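Local coordinates for protein Rik1-associated factor 1 (Schizosaccharomyces pombe, PDB 4O9D) that contributes to heterochromatin formation as a WD-repeat component of the Clr4 methyltransferase complex, which methylates and ubiquitylates histone H3, at residues Ser16-Lys21 and Pro370-Phe375; Gln343-Gly348 and Glu389-Leu394; Asn349-Gly354 and Lys361-Arg366. All blocks are in the same frame, centred on the assembly; numbering follows the deposited sequence.

In the fold
All three contacts lie on the same side of a beta-propeller and share the blade built from strands 341-344, 351-354, 359-363 and 371-377, contact 2 nearest the centre of the chain and contact 1 farthest out. Contact 3 is the blade's buried middle, two neighbouring strands held by backbone hydrogen bonds, apolar packing and an indole-to-threonine bond. Contacts 1 and 2 are only partly buried. Contact 1 lays the N-terminal loop against the blade's outermost strand with apolar and ring contacts, whereas contact 2 joins a turn of the blade to a turn of the next one through a methyl, a proline and a lysine. Ser16 ties these two together, its OG bonding to both Gln345 NE2 and Ala391 O.

Contact 1 of 3, residues Ser16-Lys21 and Pro370-Phe375; sequences SVFFLK and PFIQNF. With EDO (1,2-ethanediol), chain E.
Phe375 turns its CG away from its own backbone N (chi1 178°), which carries the ring across to the loop at Val17 and Leu20. There Phe375 CE1 comes to 3.2 Å from the carbonyl oxygen of Val17, an oblique approach. Val17 CG2 lies alongside, 3.9 Å from Phe375 CD1, the two side chains running past one another in opposite directions, and Leu20 CB touches the far end of the ring, 4.0 Å from Phe375 CZ. Phe18 starts by pointing off from the strand, but with CG set beside its backbone N (chi1 -58°) the ring returns toward the strand and meets it with its CE1 side. Phe18 CE1 sits 3.9 Å from Ile372 CG2, which arrives at the ring edge, and 3.7 Å from Gln373 OE1. The Gln373 amide is steeply inclined to that ring, at 64°. Both residues can face the loop because they form a classic beta bulge opposite Val362, in the outermost strand of a propeller blade. The loop leads into strand 21-26, which completes the following blade, whose other strands come from the C-terminal part of the chain; this is the usual closure of the ring. Tyr406 of that blade meets Phe375 edge-to-face. Further along the strand, a 1,2-ethanediol, probably from the crystallisation liquor, takes a hydrogen bond from Asn374 N through its O1 (2.8 Å).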
loop_
_atom_site.group_PDB
_atom_site.type_symbol
_atom_site.label_atom_id
_atom_site.label_comp_id
_atom_site.label_asym_id
_atom_site.label_seq_id
_atom_site.Cartn_x
_atom_site.Cartn_y
_atom_site.Cartn_z
ATOM N N SER A 16 -1.457 -21.595 0.830
ATOM C CA SER A 16 -2.448 -21.336 1.865
ATOM C C SER A 16 -3.761 -20.814 1.290
ATOM O O SER A 16 -4.814 -20.990 1.901
ATOM C CB SER A 16 -1.897 -20.337 2.898
ATOM O OG SER A 16 -2.203 -18.984 2.564
ATOM N N VAL A 17 -3.716 -20.198 0.111
ATOM C CA VAL A 17 -4.902 -19.528 -0.401
ATOM C C VAL A 17 -6.068 -20.499 -0.635
ATOM O O VAL A 17 -7.230 -20.113 -0.504
ATOM C CB VAL A 17 -4.595 -18.714 -1.665
ATOM C CG1 VAL A 17 -4.382 -19.625 -2.858
ATOM C CG2 VAL A 17 -5.704 -17.696 -1.914
ATOM N N PHE A 18 -5.777 -21.758 -0.947
ATOM C CA PHE A 18 -6.859 -22.734 -1.087
ATOM C C PHE A 18 -7.502 -23.042 0.274
ATOM O O PHE A 18 -8.674 -23.440 0.348
ATOM C CB PHE A 18 -6.343 -24.029 -1.719
ATOM C CG PHE A 18 -5.720 -23.838 -3.072
ATOM C CD1 PHE A 18 -6.397 -23.159 -4.070
ATOM C CD2 PHE A 18 -4.451 -24.336 -3.341
ATOM C CE1 PHE A 18 -5.825 -22.981 -5.322
ATOM C CE2 PHE A 18 -3.867 -24.166 -4.594
ATOM C CZ PHE A 18 -4.562 -23.495 -5.589
ATOM N N PHE A 19 -6.740 -22.850 1.347
ATOM C CA PHE A 19 -7.186 -23.254 2.684
ATOM C C PHE A 19 -7.837 -22.129 3.467
ATOM O O PHE A 19 -8.396 -22.363 4.532
ATOM C CB PHE A 19 -6.016 -23.829 3.475
ATOM C CG PHE A 19 -5.417 -25.042 2.836
ATOM C CD1 PHE A 19 -6.205 -26.162 2.597
ATOM C CD2 PHE A 19 -4.086 -25.066 2.450
ATOM C CE1 PHE A 19 -5.680 -27.285 1.993
ATOM C CE2 PHE A 19 -3.547 -26.198 1.840
ATOM C CZ PHE A 19 -4.349 -27.304 1.614
ATOM N N LEU A 20 -7.758 -20.912 2.938
ATOM C CA LEU A 20 -8.401 -19.761 3.551
ATOM C C LEU A 20 -9.919 -19.881 3.396
ATOM O O LEU A 20 -10.438 -20.064 2.290
ATOM C CB LEU A 20 -7.873 -18.456 2.921
ATOM C CG LEU A 20 -6.406 -18.102 3.273
ATOM C CD1 LEU A 20 -5.844 -16.949 2.432
ATOM C CD2 LEU A 20 -6.284 -17.765 4.747
ATOM N N LYS A 21 -10.637 -19.799 4.509
ATOM C CA LYS A 21 -12.095 -19.844 4.447
ATOM C C LYS A 21 -12.678 -18.548 5.003
ATOM O O LYS A 21 -12.054 -17.882 5.816
ATOM C CB LYS A 21 -12.624 -21.049 5.226
ATOM C CG LYS A 21 -12.154 -22.402 4.688
ATOM C CD LYS A 21 -12.578 -22.627 3.226
ATOM C CE LYS A 21 -12.009 -23.927 2.658
ATOM N NZ LYS A 21 -11.825 -23.887 1.162
ATOM N N PRO A 370 -2.542 -19.657 -17.141
ATOM C CA PRO A 370 -2.227 -19.382 -15.729
ATOM C C PRO A 370 -3.439 -19.346 -14.786
ATOM O O PRO A 370 -3.234 -19.494 -13.572
ATOM C CB PRO A 370 -1.543 -18.000 -15.784
ATOM C CG PRO A 370 -2.062 -17.358 -17.004
ATOM C CD PRO A 370 -2.278 -18.493 -18.002
ATOM N N PHE A 371 -4.656 -19.153 -15.299
ATOM C CA PHE A 371 -5.813 -19.069 -14.397
ATOM C C PHE A 371 -6.092 -20.369 -13.636
ATOM O O PHE A 371 -6.167 -21.453 -14.227
ATOM C CB PHE A 371 -7.062 -18.619 -15.152
ATOM C CG PHE A 371 -8.314 -18.589 -14.306
ATOM C CD1 PHE A 371 -8.519 -17.567 -13.364
ATOM C CD2 PHE A 371 -9.303 -19.555 -14.475
ATOM C CE1 PHE A 371 -9.682 -17.520 -12.613
ATOM C CE2 PHE A 371 -10.472 -19.523 -13.720
ATOM C CZ PHE A 371 -10.669 -18.504 -12.786
ATOM N N ILE A 372 -6.240 -20.258 -12.319
ATOM C CA ILE A 372 -6.430 -21.414 -11.470
ATOM C C ILE A 372 -7.897 -21.462 -11.087
ATOM O O ILE A 372 -8.602 -22.435 -11.386
ATOM C CB ILE A 372 -5.609 -21.310 -10.173
ATOM C CG1 ILE A 372 -4.109 -21.262 -10.495
ATOM C CG2 ILE A 372 -5.965 -22.448 -9.213
ATOM C CD1 ILE A 372 -3.579 -22.480 -11.231
ATOM N N GLN A 373 -8.367 -20.395 -10.448
ATOM C CA GLN A 373 -9.736 -20.369 -9.935
ATOM C C GLN A 373 -10.105 -18.969 -9.483
ATOM O O GLN A 373 -9.233 -18.138 -9.256
ATOM C CB GLN A 373 -9.846 -21.323 -8.754
ATOM C CG GLN A 373 -9.094 -20.815 -7.519
ATOM C CD GLN A 373 -9.387 -21.635 -6.280
ATOM O OE1 GLN A 373 -9.404 -22.862 -6.322
ATOM N NE2 GLN A 373 -9.612 -20.954 -5.163
ATOM N N ASN A 374 -11.404 -18.700 -9.423
ATOM C CA ASN A 374 -11.926 -17.522 -8.755
ATOM C C ASN A 374 -11.930 -17.839 -7.268
ATOM O O ASN A 374 -12.481 -18.855 -6.857
ATOM C CB ASN A 374 -13.337 -17.187 -9.252
ATOM C CG ASN A 374 -13.344 -16.652 -10.683
ATOM O OD1 ASN A 374 -12.308 -16.292 -11.221
ATOM N ND2 ASN A 374 -14.526 -16.574 -11.291
ATOM N N PHE A 375 -11.279 -16.999 -6.465
ATOM C CA PHE A 375 -11.219 -17.214 -5.022
ATOM C C PHE A 375 -12.514 -16.794 -4.368
ATOM O O PHE A 375 -13.062 -17.509 -3.525
ATOM C CB PHE A 375 -10.072 -16.427 -4.373
ATOM C CG PHE A 375 -10.015 -16.583 -2.882
ATOM C CD1 PHE A 375 -9.600 -17.774 -2.314
ATOM C CD2 PHE A 375 -10.392 -15.539 -2.040
ATOM C CE1 PHE A 375 -9.564 -17.923 -0.926
ATOM C CE2 PHE A 375 -10.355 -15.681 -0.638
ATOM C CZ PHE A 375 -9.954 -16.862 -0.087
HETATM C C1 EDO E . -13.848 -20.026 -11.300
HETATM O O1 EDO E . -13.148 -20.716 -10.267
HETATM C C2 EDO E . -13.853 -20.845 -12.591
HETATM O O2 EDO E . -14.054 -19.948 -13.687
#

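Contact 2 of 3, residues Gln343-Gly348 and Glu389-Leu394; sequences QWQPKG and EDASKL
The flat peptide group of Asp390 is met from above by Lys347, whose NZ hydrogen-bonds to Asp390 O at 3.2 Å from a position 49° out of the carbonyl plane. A second flat group, the Gln345 carboxamide, brings its NE2 to 3.8 Å from the methyl CB of Ala391, while its polar atoms are taken up by the N-terminal loop: NE2 bonds to Ser16 OG and OE1 to Val17 N. The third, the Asp390 carboxylate, faces its own turn. Its OD1 accepts Ser392 N from above the carboxylate plane, which makes an Asx turn, and also Ser392 OG on the syn side. Ala391 CB is the hub of the contact, with Lys347 CD 3.7 Å away and Pro346 O at the same distance. Pro346 CB rests against Glu389 O, 3.4 Å away, and the proline also packs on Phe387. Lys347 reaches over because it occupies the third position of a type II turn from Gln345 to Gly348, and bends in its chain then curl the aliphatic part over Ala391. The two turns belong to successive WD repeats and so bridge adjacent blades. Lys347 NZ stays 5.9 Å from Asp390 OD1, so the lysine is held by a backbone carbonyl and not by a salt bridge; any attraction between the two charges is probably only long-range.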
loop_
_atom_site.group_PDB
_atom_site.type_symbol
_atom_site.label_atom_id
_atom_site.label_comp_id
_atom_site.label_asym_id
_atom_site.label_seq_id
_atom_site.Cartn_x
_atom_site.Cartn_y
_atom_site.Cartn_z
ATOM N N GLN A 343 -1.054 -9.283 -5.461
ATOM C CA GLN A 343 -0.072 -9.780 -4.490
ATOM C C GLN A 343 0.265 -11.227 -4.742
ATOM O O GLN A 343 -0.606 -12.035 -5.109
ATOM C CB GLN A 343 -0.616 -9.669 -3.047
ATOM C CG GLN A 343 -0.682 -8.250 -2.491
ATOM C CD GLN A 343 -0.838 -8.212 -0.972
ATOM O OE1 GLN A 343 -1.055 -9.239 -0.325
ATOM N NE2 GLN A 343 -0.718 -7.014 -0.396
ATOM N N TRP A 344 1.520 -11.559 -4.491
ATOM C CA TRP A 344 1.946 -12.943 -4.424
ATOM C C TRP A 344 1.669 -13.526 -3.050
ATOM O O TRP A 344 1.913 -12.901 -2.010
ATOM C CB TRP A 344 3.424 -13.060 -4.782
ATOM C CG TRP A 344 3.663 -12.594 -6.206
ATOM C CD1 TRP A 344 3.834 -11.304 -6.628
ATOM C CD2 TRP A 344 3.725 -13.413 -7.379
ATOM N NE1 TRP A 344 4.020 -11.272 -7.999
ATOM C CE2 TRP A 344 3.946 -12.554 -8.480
ATOM C CE3 TRP A 344 3.607 -14.794 -7.609
ATOM C CZ2 TRP A 344 4.057 -13.028 -9.777
ATOM C CZ3 TRP A 344 3.738 -15.262 -8.900
ATOM C CH2 TRP A 344 3.947 -14.392 -9.969
ATOM N N GLN A 345 1.079 -14.714 -3.072
ATOM C CA GLN A 345 0.858 -15.508 -1.876
ATOM C C GLN A 345 2.131 -15.547 -1.039
ATOM O O GLN A 345 3.155 -16.053 -1.492
ATOM C CB GLN A 345 0.490 -16.937 -2.305
ATOM C CG GLN A 345 0.791 -18.002 -1.258
ATOM C CD GLN A 345 -0.446 -18.411 -0.501
ATOM O OE1 GLN A 345 -1.321 -19.089 -1.039
ATOM N NE2 GLN A 345 -0.542 -17.982 0.753
ATOM N N PRO A 346 2.079 -15.026 0.193
ATOM C CA PRO A 346 3.341 -15.122 0.921
ATOM C C PRO A 346 3.738 -16.584 1.111
ATOM O O PRO A 346 2.871 -17.443 1.314
ATOM C CB PRO A 346 3.041 -14.424 2.252
ATOM C CG PRO A 346 1.865 -13.533 1.951
ATOM C CD PRO A 346 1.036 -14.347 0.971
ATOM N N LYS A 347 5.031 -16.861 0.989
ATOM C CA LYS A 347 5.561 -18.190 1.242
ATOM C C LYS A 347 5.211 -19.183 0.116
ATOM O O LYS A 347 5.610 -20.339 0.181
ATOM C CB LYS A 347 5.047 -18.699 2.597
ATOM C CG LYS A 347 5.360 -17.747 3.765
ATOM C CD LYS A 347 4.258 -17.736 4.819
ATOM C CE LYS A 347 4.140 -19.081 5.517
ATOM N NZ LYS A 347 3.934 -18.935 6.994
ATOM N N GLY A 348 4.510 -18.717 -0.923
ATOM C CA GLY A 348 4.093 -19.566 -2.027
ATOM C C GLY A 348 4.512 -19.039 -3.395
ATOM O O GLY A 348 5.385 -18.172 -3.498
ATOM N N GLU A 389 1.626 -11.361 6.336
ATOM C CA GLU A 389 2.934 -11.922 6.004
ATOM C C GLU A 389 3.034 -13.427 6.293
ATOM O O GLU A 389 3.745 -14.146 5.587
ATOM C CB GLU A 389 4.050 -11.172 6.747
ATOM C CG GLU A 389 4.434 -9.865 6.114
ATOM C CD GLU A 389 5.645 -9.234 6.788
ATOM O OE1 GLU A 389 6.506 -8.681 6.066
ATOM O OE2 GLU A 389 5.742 -9.297 8.037
ATOM N N ASP A 390 2.343 -13.908 7.328
ATOM C CA ASP A 390 2.384 -15.335 7.654
ATOM C C ASP A 390 1.351 -16.155 6.840
ATOM O O ASP A 390 1.164 -17.349 7.076
ATOM C CB ASP A 390 2.223 -15.569 9.169
ATOM C CG ASP A 390 0.779 -15.435 9.646
ATOM O OD1 ASP A 390 -0.094 -15.095 8.826
ATOM O OD2 ASP A 390 0.512 -15.656 10.854
ATOM N N ALA A 391 0.694 -15.509 5.882
ATOM C CA ALA A 391 -0.172 -16.212 4.929
ATOM C C ALA A 391 -1.474 -16.737 5.556
ATOM O O ALA A 391 -2.267 -17.423 4.883
ATOM C CB ALA A 391 0.601 -17.371 4.284
ATOM N N SER A 392 -1.706 -16.402 6.826
ATOM C CA SER A 392 -2.842 -16.957 7.569
ATOM C C SER A 392 -4.101 -16.115 7.416
ATOM O O SER A 392 -5.195 -16.540 7.806
ATOM C CB SER A 392 -2.509 -17.114 9.065
ATOM O OG SER A 392 -2.535 -15.866 9.762
ATOM N N LYS A 393 -3.953 -14.922 6.856
ATOM C CA LYS A 393 -5.094 -14.033 6.682
ATOM C C LYS A 393 -5.098 -13.458 5.277
ATOM O O LYS A 393 -4.033 -13.172 4.718
ATOM C CB LYS A 393 -5.030 -12.889 7.694
ATOM C CG LYS A 393 -5.030 -13.343 9.158
ATOM C CD LYS A 393 -6.345 -14.035 9.516
ATOM C CE LYS A 393 -6.328 -14.639 10.923
ATOM N NZ LYS A 393 -5.298 -15.719 11.080
ATOM N N LEU A 394 -6.292 -13.304 4.705
ATOM C CA LEU A 394 -6.477 -12.494 3.506
ATOM C C LEU A 394 -7.692 -11.564 3.722
ATOM O O LEU A 394 -8.744 -11.993 4.205
ATOM C CB LEU A 394 -6.658 -13.393 2.271
ATOM C CG LEU A 394 -7.031 -12.660 0.980
ATOM C CD1 LEU A 394 -5.894 -11.717 0.512
ATOM C CD2 LEU A 394 -7.401 -13.667 -0.143
#

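Contact 3 of 3, residues Asn349-Gly354 and Lys361-Arg366; sequences NLFVTG and KVWDLR
The beta hairpin of strands 351-354 and 359-363 forms the middle of a WD40 propeller blade, and here its two strands run antiparallel. Phe351 and Trp363 form one hydrogen-bonded pair, with Phe351 N bonding to Trp363 O at 2.9 Å and a return bond from Trp363 N to Phe351 O. Thr353 and Lys361 form the next, and between them Val352 faces Val362 in a non-hydrogen-bonded pair. On the face of Phe351, Thr353 and Trp363, Trp363 NE1 donates to Thr353 OG1 at 2.8 Å, the oxygen lying close to the indole plane. Thr353 holds OG1 between its backbone N and carbonyl carbon (chi1 66°), where the same oxygen also bonds to His319. Phe351 CD2 packs obliquely on Trp363 CD1, 4.0 Å away, and its ring meets Trp344 of the neighbouring strand. On the opposite face Leu350 CD1 touches Val362 CG1, while Leu350 CD2 lies 3.6 Å from Asp364 CB. Beyond the strands, Arg366 grips Asp364 in a side-on salt bridge: NE binds OD1 on its syn lone pair at 3.0 Å, and NH2 reaches OD2. OD1 also takes Arg366 N, making an Asx turn. Asn349 CB sits over one face of the guanidinium, 3.6 Å from Arg366 NH2. With an alanine in place of Asp364, the guanidinium would probably lose its charged mate and be free to swing off Asn349, and the turn would lose its side-chain bond to Arg366 N. One water joins Asn349 O to Leu365 N, another Asn349 ND2 to Arg366 NH1. Trp363 and Asp364 are the Trp-Asp pair that names the repeat, and the His319, Thr353 and Trp363 chain matches three members of the hydrogen-bonded tetrad known from WD40 blades.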
loop_
_atom_site.group_PDB
_atom_site.type_symbol
_atom_site.label_atom_id
_atom_site.label_comp_id
_atom_site.label_asym_id
_atom_site.label_seq_id
_atom_site.Cartn_x
_atom_site.Cartn_y
_atom_site.Cartn_z
ATOM N N ASN A 349 3.887 -19.566 -4.446
ATOM C CA ASN A 349 4.166 -19.126 -5.813
ATOM C C ASN A 349 2.937 -18.684 -6.613
ATOM O O ASN A 349 3.044 -18.318 -7.778
ATOM C CB ASN A 349 4.942 -20.211 -6.555
ATOM C CG ASN A 349 6.363 -20.352 -6.046
ATOM O OD1 ASN A 349 7.124 -19.371 -5.995
ATOM N ND2 ASN A 349 6.722 -21.558 -5.636
ATOM N N LEU A 350 1.775 -18.664 -5.986
ATOM C CA LEU A 350 0.579 -18.206 -6.688
ATOM C C LEU A 350 0.442 -16.675 -6.657
ATOM O O LEU A 350 0.843 -16.018 -5.689
ATOM C CB LEU A 350 -0.670 -18.836 -6.075
ATOM C CG LEU A 350 -0.794 -20.341 -6.313
ATOM C CD1 LEU A 350 -2.040 -20.894 -5.674
ATOM C CD2 LEU A 350 -0.779 -20.653 -7.805
ATOM N N PHE A 351 -0.140 -16.127 -7.718
ATOM C CA PHE A 351 -0.371 -14.691 -7.835
ATOM C C PHE A 351 -1.877 -14.468 -7.688
ATOM O O PHE A 351 -2.688 -15.283 -8.147
ATOM C CB PHE A 351 0.145 -14.201 -9.199
ATOM C CG PHE A 351 0.026 -12.700 -9.421
ATOM C CD1 PHE A 351 0.643 -11.793 -8.559
ATOM C CD2 PHE A 351 -0.650 -12.208 -10.530
ATOM C CE1 PHE A 351 0.540 -10.429 -8.783
ATOM C CE2 PHE A 351 -0.735 -10.842 -10.785
ATOM C CZ PHE A 351 -0.136 -9.941 -9.897
ATOM N N VAL A 352 -2.241 -13.391 -7.010
ATOM C CA VAL A 352 -3.624 -13.091 -6.730
ATOM C C VAL A 352 -3.983 -11.642 -7.058
ATOM O O VAL A 352 -3.365 -10.685 -6.545
ATOM C CB VAL A 352 -3.959 -13.353 -5.234
ATOM C CG1 VAL A 352 -5.429 -13.114 -4.979
ATOM C CG2 VAL A 352 -3.556 -14.760 -4.838
ATOM N N THR A 353 -5.032 -11.477 -7.854
ATOM C CA THR A 353 -5.434 -10.166 -8.306
ATOM C C THR A 353 -6.930 -9.950 -8.103
ATOM O O THR A 353 -7.724 -10.890 -8.165
ATOM C CB THR A 353 -5.041 -9.926 -9.794
ATOM O OG1 THR A 353 -5.774 -10.802 -10.660
ATOM C CG2 THR A 353 -3.564 -10.153 -10.002
ATOM N N GLY A 354 -7.305 -8.712 -7.818
ATOM C CA GLY A 354 -8.702 -8.375 -7.603
ATOM C C GLY A 354 -9.082 -7.157 -8.401
ATOM O O GLY A 354 -8.388 -6.122 -8.360
ATOM N N LYS A 361 -9.079 -13.332 -8.421
ATOM C CA LYS A 361 -8.660 -14.426 -9.291
ATOM C C LYS A 361 -7.291 -14.934 -8.852
ATOM O O LYS A 361 -6.443 -14.136 -8.399
ATOM C CB LYS A 361 -8.648 -13.956 -10.751
ATOM C CG LYS A 361 -10.072 -13.756 -11.318
ATOM C CD LYS A 361 -10.069 -13.236 -12.741
ATOM C CE LYS A 361 -11.505 -13.240 -13.308
ATOM N NZ LYS A 361 -12.028 -14.647 -13.390
ATOM N N VAL A 362 -7.099 -16.254 -8.950
ATOM C CA VAL A 362 -5.846 -16.897 -8.538
ATOM C C VAL A 362 -5.142 -17.404 -9.812
ATOM O O VAL A 362 -5.795 -18.027 -10.662
ATOM C CB VAL A 362 -6.069 -18.072 -7.542
ATOM C CG1 VAL A 362 -4.741 -18.703 -7.118
ATOM C CG2 VAL A 362 -6.869 -17.617 -6.296
ATOM N N TRP A 363 -3.838 -17.116 -9.937
ATOM C CA TRP A 363 -3.064 -17.436 -11.134
ATOM C C TRP A 363 -1.763 -18.180 -10.813
ATOM O O TRP A 363 -1.105 -17.873 -9.812
ATOM C CB TRP A 363 -2.689 -16.156 -11.893
ATOM C CG TRP A 363 -3.783 -15.114 -12.032
ATOM C CD1 TRP A 363 -4.082 -14.120 -11.151
ATOM C CD2 TRP A 363 -4.682 -14.952 -13.147
ATOM N NE1 TRP A 363 -5.123 -13.342 -11.642
ATOM C CE2 TRP A 363 -5.508 -13.837 -12.862
ATOM C CE3 TRP A 363 -4.865 -15.648 -14.362
ATOM C CZ2 TRP A 363 -6.502 -13.391 -13.738
ATOM C CZ3 TRP A 363 -5.865 -15.209 -15.236
ATOM C CH2 TRP A 363 -6.671 -14.089 -14.918
ATOM N N ASP A 364 -1.387 -19.150 -11.658
ATOM C CA ASP A 364 -0.044 -19.758 -11.593
ATOM C C ASP A 364 0.692 -19.524 -12.917
ATOM O O ASP A 364 0.356 -20.118 -13.939
ATOM C CB ASP A 364 -0.092 -21.250 -11.307
ATOM C CG ASP A 364 1.274 -21.808 -10.939
ATOM O OD1 ASP A 364 2.298 -21.295 -11.454
ATOM O OD2 ASP A 364 1.332 -22.737 -10.109
ATOM N N LEU A 365 1.686 -18.645 -12.884
ATOM C CA LEU A 365 2.348 -18.177 -14.115
ATOM C C LEU A 365 3.233 -19.252 -14.741
ATOM O O LEU A 365 3.751 -19.100 -15.857
ATOM C CB LEU A 365 3.155 -16.908 -13.815
ATOM C CG LEU A 365 2.314 -15.632 -13.861
ATOM C CD1 LEU A 365 1.861 -15.355 -15.314
ATOM C CD2 LEU A 365 1.110 -15.707 -12.941
ATOM N N ARG A 366 3.381 -20.357 -14.038
ATOM C CA ARG A 366 4.186 -21.456 -14.544
ATOM C C ARG A 366 3.322 -22.435 -15.384
ATOM O O ARG A 366 3.833 -23.400 -15.958
ATOM C CB ARG A 366 4.864 -22.157 -13.367
ATOM C CG ARG A 366 5.620 -21.190 -12.430
ATOM C CD ARG A 366 6.067 -21.871 -11.137
ATOM N NE ARG A 366 4.955 -22.119 -10.214
ATOM C CZ ARG A 366 5.020 -22.938 -9.162
ATOM N NH1 ARG A 366 6.138 -23.604 -8.891
ATOM N NH2 ARG A 366 3.970 -23.106 -8.377
HETATM O O HOH W 1 3.286 -18.599 -10.428
HETATM O O HOH W 2 5.509 -24.002 -6.100
#